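Local coordinates for protein poly-gamma-glutamate hydrolase (Bacillus phage phiNIT1, PDB 3A9L) that hydrolyses the gamma-glutamyl linkages of bacterial poly-gamma-glutamate as a zinc-dependent peptidase, at residues P32-F37 with H96-S101; V56-G61 with Y195-K200; S62-Q67 with F84-A89; K111-G116 with V162-S167. All coordinates share one frame; numbering follows the deposited sequence.

How the contacts relate
Three of the four contacts reach one mixed beta sheet, and contact 2 packs two helices over one of its faces. Contact 1 pairs the parallel strands 34-42 and 98-105; contact 4 continues the sheet beyond 98-105, Ser101 N lying 2.9 Å from Val162 O. On the other flank, strand 62-68 of contact 3 borders 34-42, and Ser62 OG sits 2.8 Å from His96 NE2. Tyr195 OH of contact 2 approaches Thr113 OG1 of contact 4 to 2.6 Å. Zinc, bound by His40, Glu45 and His103, is closest to contact 4: Glu165 is about 4 Å away at its side chain, Ser101 about 8 Å and Phe84 about 9 Å.

Contact 1 of 4, residues P32-F37 with H96-S101; sequences PSMIYF and HTDAVS
Val100 packs against Tyr36 and Met34 on one face of a pair of parallel strands, and this is the tight part of the contact. CB of Val100 lies 3.5 Å from Tyr36 CD1, the two side chains running side by side in the same direction. In Met34, chi2 (52°) turns SD toward the rim of one Tyr36 ring face, and chi3 (85°) swings CE to 3.4 Å from Asp98 CB. The flexible thioether can follow both valine and ring, SD lying 4.0 Å from Val100 CG2. Tyr36 OH and the Asp98 carboxylate find their partners on helix 190-209, in Glu203 and Tyr207. The strands 34-42 and 98-105 are adjacent in the alpha/beta sheet that carries the zinc ligands His40 and His103 further along, and their segments run only 16° from parallel. Between them Asp98 N bonds to Ser33 O at 2.8 Å, Val100 N to Ile35 O at 3.1 Å and Phe37 N to Val100 O, while the Ile35 N to Asp98 O bond is weak. On the other face Ile35 sets its CB over the centre of the His96 imidazole, 3.7 Å from the centroid, in a CH-pi contact; the ring cannot easily turn, because its two nitrogens bond to Met92 and Ser62. Ser101 CB lies over one face of the Phe37 ring, toward its rim. Toward the start of the segments the packing gives way to solvent. Here Pro32 and Thr97 are exposed, and a water bridges Ser33 OG (2.6 Å) and Thr97 OG1, a role suited to small hydroxyls.

Contact 2 of 4, residues V56-G61 with Y195-K200; sequences VELTGG and YAEAIK
Lys200 lies across the end of helix 48-59, and its aliphatic part does most of the touching. Its CB begins beside Thr59 CG2, 3.9 Å away. The next carbon, CG, is anti to the backbone N (chi1 180°) and comes to 3.7 Å from the same methyl, the two side chains sliding past each other in opposite directions. CD then passes over Leu58, reaching 3.2 Å from Leu58 O and 3.7 Å from Leu58 CB. Turns at chi3 (59°) and chi4 (81°) lead the chain away from helix 48-59, and NZ ends in a 3.1 Å salt bridge with Glu197 OE2, one helical turn back, on the syn side of the carboxylate but tilted out of its plane; the fine geometry of this tip is uncertain. Lysine suits this partly exposed groove because its methylenes can cover apolar neighbours while its ammonium group stays with a charged partner. Leu58 supplies the rest of the contact: CD1 lies 3.6 Å from Ala196 O and touches Ala196 CB, whose small size lets the leucine come close to the helix backbone. While the Thr59 methyl packs on Lys200, OG1 accepts from Gly61 N at 3.0 Å in an ST turn and also bonds to Val55 O. Gly60, with positive phi, then takes the chain out of the helix, which suits glycine. The paired helices 48-59 and 190-209 lie over the same face of the sheet, with Tyr36 of strand 34-42 beneath Val56, Thr59 and Ile199, and helix 120-132 packs along the far flank through Ala198 and Ile199.

Contact 3 of 4, residues S62-Q67 with F84-A89; sequences SLYLFQ and FDEPMA
An N-cap at the start of helix 87-94 is tied here to the central sheet, through Glu86 and Tyr64 of strand 62-68. The tyrosine OH donates to Glu86 OE1 at 2.5 Å, a very short bond, with ring and carboxylate planes only 8° apart. The same oxygen accepts from Ala89 N at 2.8 Å, while OE2 takes Met88 N at 2.9 Å. Both amides approach from above the carboxylate plane, and a bend at chi2 (-78°) folds the glutamate back over them. Three donors thus hold a buried carboxylate, and the helix start would probably help to stabilise its negative charge. Glutamate suits the cap because it can reach two helix amides and a phenol at once. Tyr64 points to the face of the sheet where helix 87-94 lies, whereas Leu63 and Leu65 face helix 48-59, which makes the sheet a layer between helices. Ala89 sets its methyl over one face of the Tyr64 ring, 3.4 Å from CZ; the small group fits close against the ring, toward its rim. Next along the strand, Phe66 receives the edge of Phe84 on its ring face in an offset edge-to-face pair, planes at 80° and centroids 5.7 Å apart. Phe84 CZ also touches Phe66 CB at 3.8 Å and lies near the edge of the Tyr64 ring. Tyr23 and helix 10-16 pack around Phe66, and Phe84 lies near the zinc ligand His40.

Contact 4 of 4, residues K111-G116 with V162-S167; sequences KNTLVG and VQLEIS
Backbone hydrogen bonds carry most of this contact, in which Leu114 pairs with Glu165 and Gly116 with Gln163 as hydrogen-bonded pairs of antiparallel strands. Leu114 N gives a nearly straight 3.1 Å bond to Glu165 O (172° at the hydrogen), and Glu165 N returns one to Leu114 O. Gly116 N meets Gln163 O in the carbonyl plane at 2.9 Å, whereas Gln163 N comes to Gly116 O from well above that plane. At the other end Ser167 serves twice: its N bonds to Asn112 O at 3.1 Å, and its OG accepts from Asn112 N at 3.2 Å. This small hydroxyl also bonds to Asn110 O and caps helix 168-173 at Gln170 N. In the mixed sheet, strand 113-116 runs antiparallel to 162-167, whose Glu165 stands near the zinc and which lies parallel to 98-105 on its other side. Apolar contacts gather on the face of Thr113, Val115, Leu164 and Ile166. Val115 CG1 reaches Val162 CG1 at 3.7 Å, these beta-branched chains suiting extended strands, and Thr113 lies alongside Ile166, with OG1 3.8 Å from CG2. Helices 120-132 and 190-209 cover that side, and the threonine hydroxyl is hydrogen-bonded to Tyr195 OH. The opposite face, with Leu114 and Gly116, also carries the polar Gln163 and Glu165. Gln163 OE1 bonds to Asn151 ND2, while NE2 of its extended chain donates to a water at 3.0 Å that donates to Leu114 O at 2.7 Å. Glu165 bends at chi2, leading its carboxylate away from strand 113-116 toward the zinc ligand His103, with a bound phosphate, probably from the crystallisation liquor, close by.

Contact 1 of 4, residues P32-F37 with H96-S101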
loop_
_atom_site.group_PDB
_atom_site.type_symbol
_atom_site.label_atom_id
_atom_site.label_comp_id
_atom_site.label_asym_id
_atom_site.label_seq_id
_atom_site.Cartn_x
_atom_site.Cartn_y
_atom_site.Cartn_z
ATOM N N PRO A 32 -3.139 -8.318 12.247
ATOM C CA PRO A 32 -3.272 -7.662 13.548
ATOM C C PRO A 32 -1.986 -7.592 14.385
ATOM O O PRO A 32 -1.832 -6.667 15.203
ATOM C CB PRO A 32 -4.281 -8.555 14.278
ATOM C CG PRO A 32 -4.166 -9.879 13.592
ATOM C CD PRO A 32 -3.965 -9.541 12.181
ATOM N N SER A 33 -1.069 -8.521 14.155
ATOM C CA SER A 33 0.048 -8.781 15.080
ATOM C C SER A 33 1.404 -8.248 14.670
ATOM O O SER A 33 2.160 -7.808 15.545
ATOM C CB SER A 33 0.199 -10.270 15.341
ATOM O OG SER A 33 -0.925 -10.746 16.047
ATOM N N MET A 34 1.711 -8.310 13.368
ATOM C CA MET A 34 3.071 -8.101 12.868
ATOM C C MET A 34 3.168 -7.273 11.580
ATOM O O MET A 34 2.405 -7.485 10.621
ATOM C CB MET A 34 3.754 -9.467 12.655
ATOM C CG MET A 34 5.202 -9.415 12.193
ATOM S SD MET A 34 6.257 -8.384 13.221
ATOM C CE MET A 34 6.712 -9.495 14.505
ATOM N N ILE A 35 4.125 -6.336 11.547
ATOM C CA ILE A 35 4.315 -5.493 10.378
ATOM C C ILE A 35 5.825 -5.406 10.065
ATOM O O ILE A 35 6.624 -5.116 10.938
ATOM C CB ILE A 35 3.728 -4.055 10.586
ATOM C CG1 ILE A 35 4.008 -3.173 9.367
ATOM C CG2 ILE A 35 4.243 -3.430 11.907
ATOM C CD1 ILE A 35 3.373 -1.755 9.410
ATOM N N TYR A 36 6.183 -5.700 8.824
ATOM C CA TYR A 36 7.549 -5.634 8.398
ATOM C C TYR A 36 7.682 -4.433 7.528
ATOM O O TYR A 36 6.889 -4.225 6.613
ATOM C CB TYR A 36 7.895 -6.880 7.606
ATOM C CG TYR A 36 7.845 -8.131 8.423
ATOM C CD1 TYR A 36 8.841 -8.400 9.359
ATOM C CD2 TYR A 36 6.795 -9.036 8.290
ATOM C CE1 TYR A 36 8.824 -9.561 10.112
ATOM C CE2 TYR A 36 6.765 -10.207 9.074
ATOM C CZ TYR A 36 7.801 -10.449 9.963
ATOM O OH TYR A 36 7.808 -11.577 10.745
ATOM N N PHE A 37 8.689 -3.619 7.806
ATOM C CA PHE A 37 8.719 -2.320 7.134
ATOM C C PHE A 37 10.087 -1.680 7.103
ATOM O O PHE A 37 10.993 -2.066 7.831
ATOM C CB PHE A 37 7.684 -1.371 7.763
ATOM C CG PHE A 37 8.147 -0.718 9.018
ATOM C CD1 PHE A 37 8.071 -1.384 10.251
ATOM C CD2 PHE A 37 8.685 0.560 8.976
ATOM C CE1 PHE A 37 8.530 -0.760 11.421
ATOM C CE2 PHE A 37 9.151 1.189 10.136
ATOM C CZ PHE A 37 9.088 0.531 11.352
ATOM N N HIS A 96 -0.367 -2.312 15.109
ATOM C CA HIS A 96 0.250 -3.631 15.211
ATOM C C HIS A 96 0.943 -3.833 16.542
ATOM O O HIS A 96 1.670 -2.961 17.028
ATOM C CB HIS A 96 1.269 -3.854 14.101
ATOM C CG HIS A 96 0.685 -3.779 12.739
ATOM N ND1 HIS A 96 0.410 -2.588 12.115
ATOM C CD2 HIS A 96 0.321 -4.753 11.873
ATOM C CE1 HIS A 96 -0.105 -2.830 10.923
ATOM N NE2 HIS A 96 -0.183 -4.136 10.762
ATOM N N THR A 97 0.746 -5.018 17.105
ATOM C CA THR A 97 1.448 -5.389 18.329
ATOM C C THR A 97 2.951 -5.330 18.198
ATOM O O THR A 97 3.625 -4.782 19.067
ATOM C CB THR A 97 1.088 -6.801 18.760
ATOM O OG1 THR A 97 -0.337 -6.917 18.747
ATOM C CG2 THR A 97 1.633 -7.100 20.208
ATOM N N ASP A 98 3.454 -5.933 17.121
ATOM C CA ASP A 98 4.863 -6.133 16.923
ATOM C C ASP A 98 5.288 -5.458 15.638
ATOM O O ASP A 98 4.461 -5.203 14.765
ATOM C CB ASP A 98 5.182 -7.630 16.885
ATOM C CG ASP A 98 4.913 -8.315 18.214
ATOM O OD1 ASP A 98 5.454 -7.867 19.248
ATOM O OD2 ASP A 98 4.155 -9.300 18.250
ATOM N N ALA A 99 6.587 -5.174 15.525
ATOM C CA ALA A 99 7.146 -4.578 14.324
ATOM C C ALA A 99 8.592 -4.995 14.165
ATOM O O ALA A 99 9.347 -5.040 15.145
ATOM C CB ALA A 99 7.042 -3.039 14.377
ATOM N N VAL A 100 8.943 -5.355 12.941
ATOM C CA VAL A 100 10.340 -5.615 12.562
ATOM C C VAL A 100 10.769 -4.654 11.443
ATOM O O VAL A 100 10.173 -4.635 10.357
ATOM C CB VAL A 100 10.524 -7.085 12.132
ATOM C CG1 VAL A 100 11.923 -7.327 11.615
ATOM C CG2 VAL A 100 10.261 -8.023 13.292
ATOM N N SER A 101 11.824 -3.873 11.678
ATOM C CA SER A 101 12.239 -2.860 10.681
ATOM C C SER A 101 13.491 -3.338 9.956
ATOM O O SER A 101 14.282 -4.034 10.535
ATOM C CB SER A 101 12.518 -1.527 11.337
ATOM O OG SER A 101 13.577 -1.617 12.273
HETATM O O HOH W 1 -1.220 -9.726 18.460
#

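Contact 2 of 4, residues V56-G61 with Y195-K200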
loop_
_atom_site.group_PDB
_atom_site.type_symbol
_atom_site.label_atom_id
_atom_site.label_comp_id
_atom_site.label_asym_id
_atom_site.label_seq_id
_atom_site.Cartn_x
_atom_site.Cartn_y
_atom_site.Cartn_z
ATOM N N VAL A 56 7.207 -10.737 3.777
ATOM C CA VAL A 56 5.763 -10.574 3.787
ATOM C C VAL A 56 5.083 -11.707 3.009
ATOM O O VAL A 56 4.033 -12.227 3.438
ATOM C CB VAL A 56 5.389 -9.169 3.254
ATOM C CG1 VAL A 56 3.895 -9.075 2.854
ATOM C CG2 VAL A 56 5.718 -8.142 4.320
ATOM N N GLU A 57 5.670 -12.070 1.867
ATOM C CA GLU A 57 5.142 -13.167 1.037
ATOM C C GLU A 57 5.232 -14.488 1.819
ATOM O O GLU A 57 4.307 -15.299 1.778
ATOM C CB GLU A 57 5.880 -13.248 -0.294
ATOM C CG GLU A 57 5.467 -12.194 -1.307
ATOM C CD GLU A 57 6.636 -11.759 -2.193
ATOM O OE1 GLU A 57 7.555 -12.596 -2.400
ATOM O OE2 GLU A 57 6.655 -10.574 -2.637
ATOM N N LEU A 58 6.309 -14.652 2.588
ATOM C CA LEU A 58 6.445 -15.818 3.504
ATOM C C LEU A 58 5.568 -15.850 4.755
ATOM O O LEU A 58 5.265 -16.929 5.263
ATOM C CB LEU A 58 7.894 -15.979 3.957
ATOM C CG LEU A 58 8.949 -16.359 2.935
ATOM C CD1 LEU A 58 10.280 -16.409 3.646
ATOM C CD2 LEU A 58 8.611 -17.653 2.263
ATOM N N THR A 59 5.195 -14.681 5.278
ATOM C CA THR A 59 4.533 -14.585 6.596
ATOM C C THR A 59 3.064 -14.183 6.558
ATOM O O THR A 59 2.287 -14.573 7.431
ATOM C CB THR A 59 5.267 -13.579 7.531
ATOM O OG1 THR A 59 5.343 -12.303 6.887
ATOM C CG2 THR A 59 6.711 -14.041 7.831
ATOM N N GLY A 60 2.695 -13.381 5.566
ATOM C CA GLY A 60 1.396 -12.692 5.575
ATOM C C GLY A 60 1.384 -11.517 6.555
ATOM O O GLY A 60 0.330 -11.048 6.970
ATOM N N GLY A 61 2.578 -11.060 6.957
ATOM C CA GLY A 61 2.716 -9.862 7.776
ATOM C C GLY A 61 2.255 -8.662 6.978
ATOM O O GLY A 61 2.186 -8.746 5.762
ATOM N N TYR A 195 17.876 -15.840 4.225
ATOM C CA TYR A 195 17.764 -14.708 5.144
ATOM C C TYR A 195 16.273 -14.515 5.423
ATOM O O TYR A 195 15.832 -14.581 6.574
ATOM C CB TYR A 195 18.406 -13.452 4.525
ATOM C CG TYR A 195 18.794 -12.362 5.513
ATOM C CD1 TYR A 195 17.820 -11.565 6.120
ATOM C CD2 TYR A 195 20.118 -12.112 5.805
ATOM C CE1 TYR A 195 18.155 -10.576 7.012
ATOM C CE2 TYR A 195 20.475 -11.100 6.701
ATOM C CZ TYR A 195 19.486 -10.340 7.296
ATOM O OH TYR A 195 19.800 -9.334 8.174
ATOM N N ALA A 196 15.488 -14.346 4.361
ATOM C CA ALA A 196 14.078 -14.123 4.520
ATOM C C ALA A 196 13.350 -15.270 5.281
ATOM O O ALA A 196 12.497 -15.001 6.138
ATOM C CB ALA A 196 13.434 -13.807 3.185
ATOM N N GLU A 197 13.749 -16.522 5.041
ATOM C CA GLU A 197 13.203 -17.694 5.757
ATOM C C GLU A 197 13.568 -17.670 7.242
ATOM O O GLU A 197 12.749 -17.994 8.098
ATOM C CB GLU A 197 13.690 -18.991 5.119
ATOM C CG GLU A 197 13.448 -20.274 5.962
ATOM C CD GLU A 197 11.984 -20.761 5.929
ATOM O OE1 GLU A 197 11.192 -20.253 5.108
ATOM O OE2 GLU A 197 11.614 -21.625 6.747
ATOM N N ALA A 198 14.802 -17.274 7.544
ATOM C CA ALA A 198 15.213 -17.082 8.948
ATOM C C ALA A 198 14.273 -16.160 9.723
ATOM O O ALA A 198 13.941 -16.432 10.856
ATOM C CB ALA A 198 16.634 -16.568 9.028
ATOM N N ILE A 199 13.845 -15.077 9.095
ATOM C CA ILE A 199 12.952 -14.127 9.721
ATOM C C ILE A 199 11.573 -14.767 9.947
ATOM O O ILE A 199 10.953 -14.612 11.026
ATOM C CB ILE A 199 12.828 -12.852 8.857
ATOM C CG1 ILE A 199 14.223 -12.298 8.488
ATOM C CG2 ILE A 199 11.918 -11.829 9.549
ATOM C CD1 ILE A 199 15.194 -12.150 9.654
ATOM N N LYS A 200 11.107 -15.512 8.944
ATOM C CA LYS A 200 9.794 -16.181 9.080
ATOM C C LYS A 200 9.816 -17.203 10.247
ATOM O O LYS A 200 8.896 -17.257 11.053
ATOM C CB LYS A 200 9.366 -16.831 7.769
ATOM C CG LYS A 200 8.005 -17.558 7.828
ATOM C CD LYS A 200 7.774 -18.472 6.633
ATOM C CE LYS A 200 8.828 -19.572 6.445
ATOM N NZ LYS A 200 8.699 -20.826 7.278
#

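Contact 3 of 4, residues S62-Q67 with F84-A89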
loop_
_atom_site.group_PDB
_atom_site.type_symbol
_atom_site.label_atom_id
_atom_site.label_comp_id
_atom_site.label_asym_id
_atom_site.label_seq_id
_atom_site.Cartn_x
_atom_site.Cartn_y
_atom_site.Cartn_z
ATOM N N SER A 62 1.868 -7.573 7.655
ATOM C CA SER A 62 1.625 -6.308 6.967
ATOM C C SER A 62 2.984 -5.745 6.496
ATOM O O SER A 62 4.054 -6.177 6.974
ATOM C CB SER A 62 0.931 -5.272 7.861
ATOM O OG SER A 62 -0.298 -5.704 8.413
ATOM N N LEU A 63 2.914 -4.808 5.551
ATOM C CA LEU A 63 4.061 -4.211 4.885
ATOM C C LEU A 63 3.900 -2.702 4.880
ATOM O O LEU A 63 2.790 -2.181 4.714
ATOM C CB LEU A 63 4.135 -4.720 3.428
ATOM C CG LEU A 63 5.052 -4.116 2.354
ATOM C CD1 LEU A 63 5.414 -5.141 1.259
ATOM C CD2 LEU A 63 4.489 -2.827 1.729
ATOM N N TYR A 64 5.018 -1.996 5.055
ATOM C CA TYR A 64 5.064 -0.556 4.798
ATOM C C TYR A 64 6.437 -0.276 4.273
ATOM O O TYR A 64 7.391 -0.794 4.848
ATOM C CB TYR A 64 4.869 0.240 6.078
ATOM C CG TYR A 64 5.161 1.715 5.891
ATOM C CD1 TYR A 64 6.471 2.210 6.016
ATOM C CD2 TYR A 64 4.153 2.604 5.593
ATOM C CE1 TYR A 64 6.741 3.524 5.853
ATOM C CE2 TYR A 64 4.417 3.945 5.441
ATOM C CZ TYR A 64 5.706 4.388 5.560
ATOM O OH TYR A 64 5.996 5.700 5.384
ATOM N N LEU A 65 6.537 0.541 3.216
ATOM C CA LEU A 65 7.838 0.950 2.638
ATOM C C LEU A 65 7.844 2.403 2.215
ATOM O O LEU A 65 7.046 2.802 1.364
ATOM C CB LEU A 65 8.121 0.145 1.374
ATOM C CG LEU A 65 8.228 -1.349 1.377
ATOM C CD1 LEU A 65 8.333 -1.771 -0.054
ATOM C CD2 LEU A 65 9.476 -1.793 2.176
ATOM N N PHE A 66 8.736 3.201 2.785
ATOM C CA PHE A 66 8.971 4.566 2.277
ATOM C C PHE A 66 10.172 4.440 1.387
ATOM O O PHE A 66 11.263 4.124 1.874
ATOM C CB PHE A 66 9.234 5.571 3.422
ATOM C CG PHE A 66 9.385 6.997 2.961
ATOM C CD1 PHE A 66 10.654 7.492 2.604
ATOM C CD2 PHE A 66 8.294 7.866 2.916
ATOM C CE1 PHE A 66 10.815 8.806 2.158
ATOM C CE2 PHE A 66 8.454 9.179 2.479
ATOM C CZ PHE A 66 9.722 9.650 2.105
ATOM N N GLN A 67 9.958 4.623 0.078
ATOM C CA GLN A 67 10.954 4.210 -0.933
ATOM C C GLN A 67 11.565 5.395 -1.660
ATOM O O GLN A 67 10.819 6.230 -2.166
ATOM C CB GLN A 67 10.282 3.318 -2.000
ATOM C CG GLN A 67 9.805 1.926 -1.540
ATOM C CD GLN A 67 9.635 0.962 -2.718
ATOM O OE1 GLN A 67 10.396 0.012 -2.859
ATOM N NE2 GLN A 67 8.695 1.250 -3.597
ATOM N N PHE A 84 11.612 9.750 12.193
ATOM C CA PHE A 84 10.819 9.358 11.045
ATOM C C PHE A 84 9.394 9.343 11.485
ATOM O O PHE A 84 8.989 8.595 12.385
ATOM C CB PHE A 84 11.255 8.013 10.473
ATOM C CG PHE A 84 10.498 7.616 9.222
ATOM C CD1 PHE A 84 9.297 6.932 9.318
ATOM C CD2 PHE A 84 10.994 7.929 7.968
ATOM C CE1 PHE A 84 8.607 6.561 8.193
ATOM C CE2 PHE A 84 10.303 7.567 6.831
ATOM C CZ PHE A 84 9.130 6.869 6.941
ATOM N N ASP A 85 8.643 10.206 10.833
ATOM C CA ASP A 85 7.314 10.535 11.307
ATOM C C ASP A 85 6.261 10.519 10.189
ATOM O O ASP A 85 5.214 11.113 10.333
ATOM C CB ASP A 85 7.347 11.890 12.058
ATOM C CG ASP A 85 7.489 13.098 11.132
ATOM O OD1 ASP A 85 8.070 12.968 10.057
ATOM O OD2 ASP A 85 7.035 14.201 11.512
ATOM N N GLU A 86 6.522 9.807 9.097
ATOM C CA GLU A 86 5.546 9.757 8.014
ATOM C C GLU A 86 4.200 9.330 8.634
ATOM O O GLU A 86 4.119 8.288 9.309
ATOM C CB GLU A 86 6.034 8.819 6.918
ATOM C CG GLU A 86 5.306 8.922 5.590
ATOM C CD GLU A 86 3.988 8.221 5.652
ATOM O OE1 GLU A 86 3.991 7.025 6.009
ATOM O OE2 GLU A 86 2.953 8.897 5.447
ATOM N N PRO A 87 3.143 10.135 8.439
ATOM C CA PRO A 87 1.940 9.837 9.205
ATOM C C PRO A 87 1.310 8.457 8.946
ATOM O O PRO A 87 0.737 7.861 9.859
ATOM C CB PRO A 87 0.980 10.976 8.805
ATOM C CG PRO A 87 1.514 11.508 7.564
ATOM C CD PRO A 87 3.008 11.430 7.763
ATOM N N MET A 88 1.438 7.937 7.730
ATOM C CA MET A 88 0.815 6.654 7.464
ATOM C C MET A 88 1.549 5.530 8.192
ATOM O O MET A 88 0.898 4.648 8.749
ATOM C CB MET A 88 0.658 6.413 5.976
ATOM C CG MET A 88 -0.359 7.314 5.354
ATOM S SD MET A 88 -0.774 6.684 3.737
ATOM C CE MET A 88 0.809 6.928 2.917
ATOM N N ALA A 89 2.889 5.602 8.194
ATOM C CA ALA A 89 3.775 4.749 8.976
ATOM C C ALA A 89 3.389 4.695 10.467
ATOM O O ALA A 89 3.157 3.624 11.007
ATOM C CB ALA A 89 5.233 5.228 8.827
#

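Contact 4 of 4, residues K111-G116 with V162-S167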
loop_
_atom_site.group_PDB
_atom_site.type_symbol
_atom_site.label_atom_id
_atom_site.label_comp_id
_atom_site.label_asym_id
_atom_site.label_seq_id
_atom_site.Cartn_x
_atom_site.Cartn_y
_atom_site.Cartn_z
ATOM N N LYS A 111 30.154 -8.899 5.622
ATOM C CA LYS A 111 28.772 -9.339 5.750
ATOM C C LYS A 111 28.384 -9.514 7.214
ATOM O O LYS A 111 28.923 -10.385 7.926
ATOM C CB LYS A 111 28.568 -10.639 4.973
ATOM C CG LYS A 111 28.733 -10.466 3.468
ATOM C CD LYS A 111 27.898 -11.494 2.693
ATOM C CE LYS A 111 28.294 -12.926 3.065
ATOM N NZ LYS A 111 27.810 -13.891 2.029
ATOM N N ASN A 112 27.443 -8.679 7.654
ATOM C CA ASN A 112 26.957 -8.729 9.003
ATOM C C ASN A 112 25.576 -8.126 9.152
ATOM O O ASN A 112 25.185 -7.241 8.378
ATOM C CB ASN A 112 27.943 -8.016 9.939
ATOM C CG ASN A 112 27.873 -8.541 11.325
ATOM O OD1 ASN A 112 27.128 -9.457 11.602
ATOM N ND2 ASN A 112 28.658 -7.967 12.222
ATOM N N THR A 113 24.865 -8.602 10.168
ATOM C CA THR A 113 23.600 -8.039 10.599
ATOM C C THR A 113 23.636 -7.753 12.109
ATOM O O THR A 113 23.970 -8.637 12.897
ATOM C CB THR A 113 22.420 -8.981 10.270
ATOM O OG1 THR A 113 22.347 -9.166 8.840
ATOM C CG2 THR A 113 21.111 -8.388 10.784
ATOM N N LEU A 114 23.280 -6.511 12.464
ATOM C CA LEU A 114 23.291 -5.998 13.828
ATOM C C LEU A 114 21.850 -5.755 14.245
ATOM O O LEU A 114 21.163 -4.863 13.707
ATOM C CB LEU A 114 24.133 -4.706 13.931
ATOM C CG LEU A 114 25.530 -4.724 13.273
ATOM C CD1 LEU A 114 26.134 -3.329 13.210
ATOM C CD2 LEU A 114 26.471 -5.686 14.013
ATOM N N VAL A 115 21.390 -6.578 15.188
ATOM C CA VAL A 115 19.973 -6.634 15.542
ATOM C C VAL A 115 19.741 -5.971 16.904
ATOM O O VAL A 115 20.368 -6.339 17.897
ATOM C CB VAL A 115 19.476 -8.097 15.583
ATOM C CG1 VAL A 115 17.947 -8.159 15.646
ATOM C CG2 VAL A 115 19.983 -8.872 14.369
ATOM N N GLY A 116 18.829 -5.009 16.945
ATOM C CA GLY A 116 18.470 -4.386 18.208
ATOM C C GLY A 116 16.989 -4.160 18.294
ATOM O O GLY A 116 16.202 -4.856 17.646
ATOM N N VAL A 162 11.879 -4.646 16.700
ATOM C CA VAL A 162 13.176 -5.290 16.433
ATOM C C VAL A 162 13.749 -4.661 15.184
ATOM O O VAL A 162 13.157 -4.739 14.104
ATOM C CB VAL A 162 13.058 -6.814 16.168
ATOM C CG1 VAL A 162 14.358 -7.386 15.589
ATOM C CG2 VAL A 162 12.641 -7.567 17.415
ATOM N N GLN A 163 14.925 -4.083 15.320
ATOM C CA GLN A 163 15.565 -3.429 14.218
ATOM C C GLN A 163 16.689 -4.312 13.628
ATOM O O GLN A 163 17.570 -4.798 14.371
ATOM C CB GLN A 163 16.141 -2.076 14.688
ATOM C CG GLN A 163 16.839 -1.355 13.558
ATOM C CD GLN A 163 17.483 -0.048 13.979
ATOM O OE1 GLN A 163 16.949 1.002 13.705
ATOM N NE2 GLN A 163 18.664 -0.121 14.627
ATOM N N LEU A 164 16.686 -4.502 12.307
ATOM C CA LEU A 164 17.826 -5.142 11.655
ATOM C C LEU A 164 18.621 -4.138 10.843
ATOM O O LEU A 164 18.079 -3.431 10.032
ATOM C CB LEU A 164 17.417 -6.315 10.741
ATOM C CG LEU A 164 16.833 -7.600 11.357
ATOM C CD1 LEU A 164 15.450 -7.367 11.933
ATOM C CD2 LEU A 164 16.768 -8.715 10.300
ATOM N N GLU A 165 19.922 -4.084 11.055
ATOM C CA GLU A 165 20.740 -3.164 10.267
ATOM C C GLU A 165 21.702 -4.031 9.472
ATOM O O GLU A 165 22.596 -4.660 10.055
ATOM C CB GLU A 165 21.449 -2.168 11.198
ATOM C CG GLU A 165 20.541 -1.002 11.740
ATOM C CD GLU A 165 20.652 0.299 10.953
ATOM O OE1 GLU A 165 21.398 0.355 9.980
ATOM O OE2 GLU A 165 19.965 1.274 11.291
ATOM N N ILE A 166 21.484 -4.091 8.146
ATOM C CA ILE A 166 22.168 -5.029 7.292
ATOM C C ILE A 166 23.258 -4.332 6.472
ATOM O O ILE A 166 22.998 -3.344 5.786
ATOM C CB ILE A 166 21.146 -5.748 6.359
ATOM C CG1 ILE A 166 19.841 -6.041 7.131
ATOM C CG2 ILE A 166 21.729 -7.033 5.810
ATOM C CD1 ILE A 166 18.829 -6.751 6.270
ATOM N N SER A 167 24.469 -4.860 6.548
ATOM C CA SER A 167 25.638 -4.230 5.922
ATOM C C SER A 167 25.507 -4.259 4.401
ATOM O O SER A 167 24.836 -5.134 3.848
ATOM C CB SER A 167 26.924 -4.946 6.330
ATOM O OG SER A 167 26.999 -6.206 5.681
HETATM O O HOH W 2 19.845 -2.863 14.894
#